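Long-range contacts in copper induced nitroreductase D (Lactococcus lactis, PDB 2WQF), which binds flavin mononucleotide and, as a copper-induced nitroreductase involved in defence against oxidative stress, probably works as a flavin-dependent oxidoreductase: residues L100-Q105 against W165-S170; H152-I157 against W171-Q176. All coordinates share one frame; numbering follows the deposited sequence.

The two contacts illustrate how crossed closures knit an antiparallel sheet. Followed from the N terminus, the chain has already made strand 46-52 and several helices when it reaches strand 97-104, which carries 100-105; it then runs through largely helical sequence to strand 146-151 and the loop 152-157. After helix 158-164, the loop 165-170 returns to the end of strand 97-104, so contact 1 closes an excursion of 59 residues. Strand 171-182 follows directly, and its start, 171-176, meets 152-157 in contact 2, closing a loop of 13 residues. The closures cross rather than nest. They join where the neighbouring strands pair, through Glu103 N to Lys172 O at 2.9 Å, and both touch the second subunit.

Contact 1 (L100-Q105 against W165-S170); sequences LFFEDQ and WNLPES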
loop_
_atom_site.group_PDB
_atom_site.type_symbol
_atom_site.label_atom_id
_atom_site.label_comp_id
_atom_site.label_asym_id
_atom_site.label_seq_id
_atom_site.Cartn_x
_atom_site.Cartn_y
_atom_site.Cartn_z
ATOM N N LEU A 100 -0.450 13.472 -8.268
ATOM C CA LEU A 100 -1.821 12.964 -8.210
ATOM C C LEU A 100 -1.835 11.519 -8.667
ATOM O O LEU A 100 -1.379 11.187 -9.755
ATOM C CB LEU A 100 -2.768 13.813 -9.050
ATOM C CG LEU A 100 -2.913 15.273 -8.553
ATOM C CD1 LEU A 100 -1.838 16.166 -9.122
ATOM C CD2 LEU A 100 -4.289 15.823 -8.917
ATOM N N PHE A 101 -2.282 10.660 -7.757
ATOM C CA PHE A 101 -2.379 9.228 -7.966
ATOM C C PHE A 101 -3.769 8.833 -8.376
ATOM O O PHE A 101 -4.718 9.171 -7.692
ATOM C CB PHE A 101 -2.011 8.498 -6.675
ATOM C CG PHE A 101 -0.537 8.563 -6.338
ATOM C CD1 PHE A 101 0.358 7.612 -6.819
ATOM C CD2 PHE A 101 -0.049 9.599 -5.554
ATOM C CE1 PHE A 101 1.689 7.679 -6.485
ATOM C CE2 PHE A 101 1.270 9.659 -5.202
ATOM C CZ PHE A 101 2.152 8.712 -5.676
ATOM N N PHE A 102 -3.865 8.087 -9.482
ATOM C CA PHE A 102 -5.128 7.604 -10.010
ATOM C C PHE A 102 -5.038 6.083 -10.172
ATOM O O PHE A 102 -3.947 5.513 -10.250
ATOM C CB PHE A 102 -5.453 8.192 -11.396
ATOM C CG PHE A 102 -5.391 9.696 -11.493
ATOM C CD1 PHE A 102 -6.550 10.442 -11.657
ATOM C CD2 PHE A 102 -4.174 10.350 -11.513
ATOM C CE1 PHE A 102 -6.492 11.850 -11.791
ATOM C CE2 PHE A 102 -4.107 11.731 -11.622
ATOM C CZ PHE A 102 -5.257 12.482 -11.793
ATOM N N GLU A 103 -6.197 5.432 -10.248
ATOM C CA GLU A 103 -6.282 4.022 -10.606
ATOM C C GLU A 103 -7.088 3.930 -11.896
ATOM O O GLU A 103 -8.188 4.508 -12.001
ATOM C CB GLU A 103 -6.960 3.214 -9.499
ATOM C CG GLU A 103 -6.055 3.011 -8.282
ATOM C CD GLU A 103 -4.867 2.099 -8.612
ATOM O OE1 GLU A 103 -5.111 1.008 -9.178
ATOM O OE2 GLU A 103 -3.690 2.478 -8.326
ATOM N N ASP A 104 -6.565 3.205 -12.873
ATOM C CA ASP A 104 -7.211 3.092 -14.174
ATOM C C ASP A 104 -8.377 2.080 -14.141
ATOM O O ASP A 104 -8.192 0.859 -14.118
ATOM C CB ASP A 104 -6.171 2.710 -15.219
ATOM C CG ASP A 104 -6.709 2.799 -16.634
ATOM O OD1 ASP A 104 -7.939 2.763 -16.828
ATOM O OD2 ASP A 104 -5.897 2.894 -17.555
ATOM N N GLN A 105 -9.586 2.631 -14.141
ATOM C CA GLN A 105 -10.797 1.823 -14.050
ATOM C C GLN A 105 -11.056 0.983 -15.297
ATOM O O GLN A 105 -11.768 -0.020 -15.231
ATOM C CB GLN A 105 -12.004 2.727 -13.778
ATOM C CG GLN A 105 -11.857 3.535 -12.481
ATOM C CD GLN A 105 -11.558 2.647 -11.290
ATOM O OE1 GLN A 105 -12.389 1.830 -10.879
ATOM N NE2 GLN A 105 -10.369 2.802 -10.728
ATOM N N TRP A 165 -5.700 18.915 -17.544
ATOM C CA TRP A 165 -4.547 18.142 -18.020
ATOM C C TRP A 165 -4.941 17.018 -18.972
ATOM O O TRP A 165 -4.127 16.148 -19.271
ATOM C CB TRP A 165 -3.704 17.635 -16.827
ATOM C CG TRP A 165 -2.983 18.800 -16.176
ATOM C CD1 TRP A 165 -1.871 19.419 -16.648
ATOM C CD2 TRP A 165 -3.363 19.523 -14.986
ATOM N NE1 TRP A 165 -1.530 20.476 -15.852
ATOM C CE2 TRP A 165 -2.425 20.563 -14.817
ATOM C CE3 TRP A 165 -4.388 19.385 -14.049
ATOM C CZ2 TRP A 165 -2.482 21.464 -13.757
ATOM C CZ3 TRP A 165 -4.444 20.288 -12.987
ATOM C CH2 TRP A 165 -3.492 21.312 -12.854
ATOM N N ASN A 166 -6.168 17.077 -19.487
ATOM C CA ASN A 166 -6.590 16.185 -20.566
ATOM C C ASN A 166 -6.400 14.724 -20.221
ATOM O O ASN A 166 -5.824 13.960 -20.998
ATOM C CB ASN A 166 -5.812 16.502 -21.839
ATOM C CG ASN A 166 -6.061 17.902 -22.323
ATOM O OD1 ASN A 166 -5.143 18.721 -22.410
ATOM N ND2 ASN A 166 -7.320 18.199 -22.625
ATOM N N LEU A 167 -6.874 14.349 -19.044
ATOM C CA LEU A 167 -6.730 12.991 -18.573
ATOM C C LEU A 167 -7.877 12.115 -19.074
ATOM O O LEU A 167 -9.004 12.583 -19.256
ATOM C CB LEU A 167 -6.728 12.967 -17.054
ATOM C CG LEU A 167 -5.698 13.852 -16.361
ATOM C CD1 LEU A 167 -5.860 13.713 -14.854
ATOM C CD2 LEU A 167 -4.268 13.528 -16.806
ATOM N N PRO A 168 -7.594 10.826 -19.293
ATOM C CA PRO A 168 -8.658 9.881 -19.645
ATOM C C PRO A 168 -9.727 9.804 -18.567
ATOM O O PRO A 168 -9.424 9.893 -17.365
ATOM C CB PRO A 168 -7.921 8.532 -19.736
ATOM C CG PRO A 168 -6.495 8.867 -19.990
ATOM C CD PRO A 168 -6.260 10.186 -19.271
ATOM N N GLU A 169 -10.970 9.609 -18.994
ATOM C CA GLU A 169 -12.095 9.490 -18.074
ATOM C C GLU A 169 -11.902 8.312 -17.121
ATOM O O GLU A 169 -12.425 8.314 -16.007
ATOM C CB GLU A 169 -13.412 9.327 -18.853
ATOM C CG GLU A 169 -13.766 10.494 -19.791
ATOM C CD GLU A 169 -14.433 11.666 -19.076
ATOM O OE1 GLU A 169 -14.803 11.518 -17.891
ATOM O OE2 GLU A 169 -14.593 12.737 -19.705
ATOM N N SER A 170 -11.127 7.315 -17.551
ATOM C CA SER A 170 -10.948 6.088 -16.786
ATOM C C SER A 170 -10.005 6.251 -15.590
ATOM O O SER A 170 -9.933 5.373 -14.737
ATOM C CB SER A 170 -10.431 4.961 -17.698
ATOM O OG SER A 170 -9.072 5.151 -18.052
#
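Ser170 meets both Asp104 and Gln105, joining a helix N-cap to the loop that enters the next strand of the nitroreductase-family sheet. Asp104 ends strand 97-104 and caps helix 105-114. The loop 165-170 begins at the Schellman motif that terminates helix 158-164, with Asn166 as its C-prime residue, and ends where strand 171-182 starts.

Ser170 is gripped at two atoms. Its carbonyl O accepts the backbone N-H of Gln105 at 2.8 Å, in a bond with an angle of 166° at the hydrogen. Its hydroxyl OG donates to Asp104 OD1 at 2.9 Å, approaching from above the carboxylate plane. With CG opposite the backbone N (chi1 -170°), the Asp104 carboxylate is placed to serve three partners: OD1 also accepts Ala106 N in the first turn of the helix, while OD2 makes a salt bridge with Arg47. An alanine here would remove the whole carboxylate, and is likely to leave Ser170 OG and Arg47 without their mate and the helix start without its side-chain cap.

The Gln105 side chain can be followed outward. CB and CG both lie 3.5 Å from Ser170 O, together on one side of the backbone bond. The chain then bends at chi2 (-54°), carrying the amide away from the loop, and NE2 donates to Glu103 O at 3.0 Å from above that carbonyl plane.

Deeper in, Leu167 packs among Val161, Ile199 of the second subunit and Phe102. It crosses the Phe102 side chain at about a right angle, with its CD1 branch 3.4 Å from ring atom CZ.

Contact 2 (H152-I157 against W171-Q176); sequences HYNPLI and WKLRGQ. With FMN (flavin mononucleotide), chain B.
Gln176 grips the loop 152-157 with both ends of its side-chain amide, where that loop lies against a classic beta bulge in the nitroreductase-family sheet. The bulge pairs Arg174 and Gly175 of strand 171-182 with Phe101 of the neighbouring strand. The contact shows how a buried amide can stand in for strand pairing where a strand has given way to a loop.

The tight part centres on that amide. Bent at chi2 (88°), the Gln176 chain presents OE1 to the backbone of Tyr153, whose N lies 2.8 Å away, in the carbonyl plane and on a lone pair. The bond is almost straight, at 175°. From the other end, NE2 donates to Asn154 OD1 at 3.0 Å, the two amide planes standing 76° apart. Together the bonds fix which way round the Gln176 amide sits. An apolar patch lies alongside, with Ile157 CG1 3.7 Å from Leu173 CD2. Ile157 also packs on Ile63 of helix 53-73, and Leu173 on Leu100 and Phe102. One cost is visible: the backbone N of Asn154 is buried without a partner.

At the flavin end, His152 ND1 donates to FMN O4 at 2.8 Å, while CD2 on the same ring has Arg174 O at its edge, 3.0 Å away. Trp125 of the second subunit also meets this ring.

The looser side is bridged by solvent. Arg174, salt-bridged through NH2 to Glu127, bends back so that NH1 bonds to Leu173 O. A water then accepts from Asn154 ND2 at 3.0 Å and, at the guanidinium edge, from Arg174 NH1 at 3.2 Å.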
loop_
_atom_site.group_PDB
_atom_site.type_symbol
_atom_site.label_atom_id
_atom_site.label_comp_id
_atom_site.label_asym_id
_atom_site.label_seq_id
_atom_site.Cartn_x
_atom_site.Cartn_y
_atom_site.Cartn_z
ATOM N N HIS A 152 -6.434 14.344 0.281
ATOM C CA HIS A 152 -7.585 13.741 -0.362
ATOM C C HIS A 152 -8.674 14.764 -0.667
ATOM O O HIS A 152 -9.668 14.873 0.037
ATOM C CB HIS A 152 -8.106 12.584 0.486
ATOM C CG HIS A 152 -7.106 11.483 0.622
ATOM N ND1 HIS A 152 -6.203 11.423 1.662
ATOM C CD2 HIS A 152 -6.806 10.445 -0.201
ATOM C CE1 HIS A 152 -5.423 10.365 1.498
ATOM N NE2 HIS A 152 -5.752 9.771 0.360
ATOM N N TYR A 153 -8.461 15.518 -1.743
ATOM C CA TYR A 153 -9.458 16.475 -2.239
ATOM C C TYR A 153 -10.265 15.872 -3.391
ATOM O O TYR A 153 -11.082 16.546 -3.998
ATOM C CB TYR A 153 -8.771 17.782 -2.639
ATOM C CG TYR A 153 -8.300 18.541 -1.424
ATOM C CD1 TYR A 153 -9.209 19.199 -0.606
ATOM C CD2 TYR A 153 -6.963 18.571 -1.079
ATOM C CE1 TYR A 153 -8.794 19.879 0.518
ATOM C CE2 TYR A 153 -6.531 19.254 0.037
ATOM C CZ TYR A 153 -7.450 19.900 0.839
ATOM O OH TYR A 153 -7.016 20.585 1.958
ATOM N N ASN A 154 -10.027 14.586 -3.672
ATOM C CA ASN A 154 -10.935 13.773 -4.473
ATOM C C ASN A 154 -12.165 13.436 -3.615
ATOM O O ASN A 154 -12.009 13.222 -2.390
ATOM C CB ASN A 154 -10.226 12.490 -4.923
ATOM C CG ASN A 154 -9.571 11.753 -3.765
ATOM O OD1 ASN A 154 -8.594 12.229 -3.199
ATOM N ND2 ASN A 154 -10.147 10.635 -3.359
ATOM N N PRO A 155 -13.372 13.373 -4.227
ATOM C CA PRO A 155 -13.645 13.543 -5.661
ATOM C C PRO A 155 -13.921 14.981 -6.084
ATOM O O PRO A 155 -14.257 15.191 -7.231
ATOM C CB PRO A 155 -14.936 12.739 -5.874
ATOM C CG PRO A 155 -15.446 12.372 -4.531
ATOM C CD PRO A 155 -14.605 13.028 -3.491
ATOM N N LEU A 156 -13.777 15.941 -5.179
ATOM C CA LEU A 156 -14.171 17.324 -5.440
ATOM C C LEU A 156 -13.472 17.913 -6.659
ATOM O O LEU A 156 -14.092 18.619 -7.462
ATOM C CB LEU A 156 -13.881 18.183 -4.205
ATOM C CG LEU A 156 -14.957 18.259 -3.122
ATOM C CD1 LEU A 156 -15.403 16.871 -2.669
ATOM C CD2 LEU A 156 -14.435 19.080 -1.948
ATOM N N ILE A 157 -12.175 17.624 -6.798
ATOM C CA ILE A 157 -11.354 18.242 -7.843
ATOM C C ILE A 157 -11.195 17.393 -9.088
ATOM O O ILE A 157 -10.545 17.821 -10.035
ATOM C CB ILE A 157 -9.952 18.597 -7.320
ATOM C CG1 ILE A 157 -9.174 17.336 -6.948
ATOM C CG2 ILE A 157 -10.073 19.524 -6.103
ATOM C CD1 ILE A 157 -7.737 17.629 -6.577
ATOM N N TRP A 171 -9.258 7.356 -15.536
ATOM C CA TRP A 171 -8.386 7.629 -14.401
ATOM C C TRP A 171 -9.174 8.131 -13.183
ATOM O O TRP A 171 -9.729 9.226 -13.200
ATOM C CB TRP A 171 -7.313 8.652 -14.758
ATOM C CG TRP A 171 -6.238 8.172 -15.705
ATOM C CD1 TRP A 171 -6.323 7.152 -16.620
ATOM C CD2 TRP A 171 -4.931 8.737 -15.860
ATOM N NE1 TRP A 171 -5.138 7.048 -17.322
ATOM C CE2 TRP A 171 -4.272 8.009 -16.871
ATOM C CE3 TRP A 171 -4.242 9.770 -15.217
ATOM C CZ2 TRP A 171 -2.972 8.289 -17.251
ATOM C CZ3 TRP A 171 -2.952 10.055 -15.609
ATOM C CH2 TRP A 171 -2.328 9.315 -16.615
ATOM N N LYS A 172 -9.224 7.314 -12.135
ATOM C CA LYS A 172 -9.982 7.637 -10.927
ATOM C C LYS A 172 -9.025 8.145 -9.866
ATOM O O LYS A 172 -8.170 7.406 -9.396
ATOM C CB LYS A 172 -10.735 6.422 -10.424
ATOM C CG LYS A 172 -11.560 6.677 -9.180
ATOM C CD LYS A 172 -12.180 5.389 -8.676
ATOM C CE LYS A 172 -13.058 5.617 -7.448
ATOM N NZ LYS A 172 -13.617 4.331 -6.917
ATOM N N LEU A 173 -9.156 9.420 -9.515
ATOM C CA LEU A 173 -8.233 10.059 -8.584
ATOM C C LEU A 173 -8.367 9.452 -7.198
ATOM O O LEU A 173 -9.477 9.327 -6.686
ATOM C CB LEU A 173 -8.529 11.574 -8.537
ATOM C CG LEU A 173 -7.582 12.409 -7.662
ATOM C CD1 LEU A 173 -6.118 12.259 -8.057
ATOM C CD2 LEU A 173 -8.003 13.886 -7.779
ATOM N N ARG A 174 -7.241 9.107 -6.578
ATOM C CA ARG A 174 -7.233 8.509 -5.236
ATOM C C ARG A 174 -6.522 9.310 -4.139
ATOM O O ARG A 174 -6.834 9.157 -2.961
ATOM C CB ARG A 174 -6.588 7.124 -5.261
ATOM C CG ARG A 174 -7.096 6.189 -6.316
ATOM C CD ARG A 174 -8.593 6.079 -6.357
ATOM N NE ARG A 174 -9.215 5.574 -5.137
ATOM C CZ ARG A 174 -10.254 6.141 -4.508
ATOM N NH1 ARG A 174 -10.726 7.333 -4.873
ATOM N NH2 ARG A 174 -10.824 5.541 -3.476
ATOM N N GLY A 175 -5.581 10.161 -4.487
ATOM C CA GLY A 175 -4.747 10.802 -3.487
ATOM C C GLY A 175 -3.848 11.841 -4.144
ATOM O O GLY A 175 -3.575 11.758 -5.341
ATOM N N GLN A 176 -3.402 12.821 -3.368
ATOM C CA GLN A 176 -2.503 13.862 -3.856
ATOM C C GLN A 176 -1.344 14.017 -2.900
ATOM O O GLN A 176 -1.495 14.469 -1.764
ATOM C CB GLN A 176 -3.226 15.197 -4.036
ATOM C CG GLN A 176 -4.438 15.102 -4.940
ATOM C CD GLN A 176 -5.693 14.726 -4.173
ATOM O OE1 GLN A 176 -6.051 15.389 -3.207
ATOM N NE2 GLN A 176 -6.368 13.681 -4.610
HETATM N N1 FMN B . -2.725 13.186 6.039
HETATM C C2 FMN B . -3.384 14.449 5.680
HETATM O O2 FMN B . -2.926 15.501 6.064
HETATM N N3 FMN B . -4.612 14.394 4.942
HETATM C C4 FMN B . -5.181 13.208 4.518
HETATM O O4 FMN B . -6.157 13.236 3.821
HETATM C C4A FMN B . -4.536 11.946 4.896
HETATM N N5 FMN B . -5.012 10.787 4.588
HETATM C C5A FMN B . -4.110 9.593 4.673
HETATM C C6 FMN B . -4.524 8.332 3.976
HETATM C C7 FMN B . -3.740 7.260 3.954
HETATM C C7M FMN B . -4.226 6.006 3.262
HETATM C C8 FMN B . -2.389 7.339 4.632
HETATM C C8M FMN B . -1.446 6.151 4.559
HETATM C C9 FMN B . -2.012 8.444 5.284
HETATM C C9A FMN B . -2.911 9.655 5.308
HETATM N N10 FMN B . -2.569 10.858 6.000
HETATM C C10 FMN B . -3.261 12.027 5.676
HETATM C "C1'" FMN B . -1.333 10.967 6.763
HETATM C "C2'" FMN B . -1.423 10.165 8.058
HETATM O "O2'" FMN B . -2.240 10.853 8.969
HETATM C "C3'" FMN B . 0.002 9.961 8.577
HETATM O "O3'" FMN B . 0.625 9.115 7.631
HETATM C "C4'" FMN B . -0.007 9.267 9.951
HETATM O "O4'" FMN B . -0.523 10.148 10.938
HETATM C "C5'" FMN B . 1.385 8.796 10.369
HETATM O "O5'" FMN B . 2.259 9.916 10.387
HETATM P P FMN B . 3.583 9.928 9.434
HETATM O O1P FMN B . 4.370 8.703 9.674
HETATM O O2P FMN B . 3.099 10.010 7.936
HETATM O O3P FMN B . 4.371 11.246 9.847
HETATM O O HOH W 1 -12.732 9.795 -4.535
#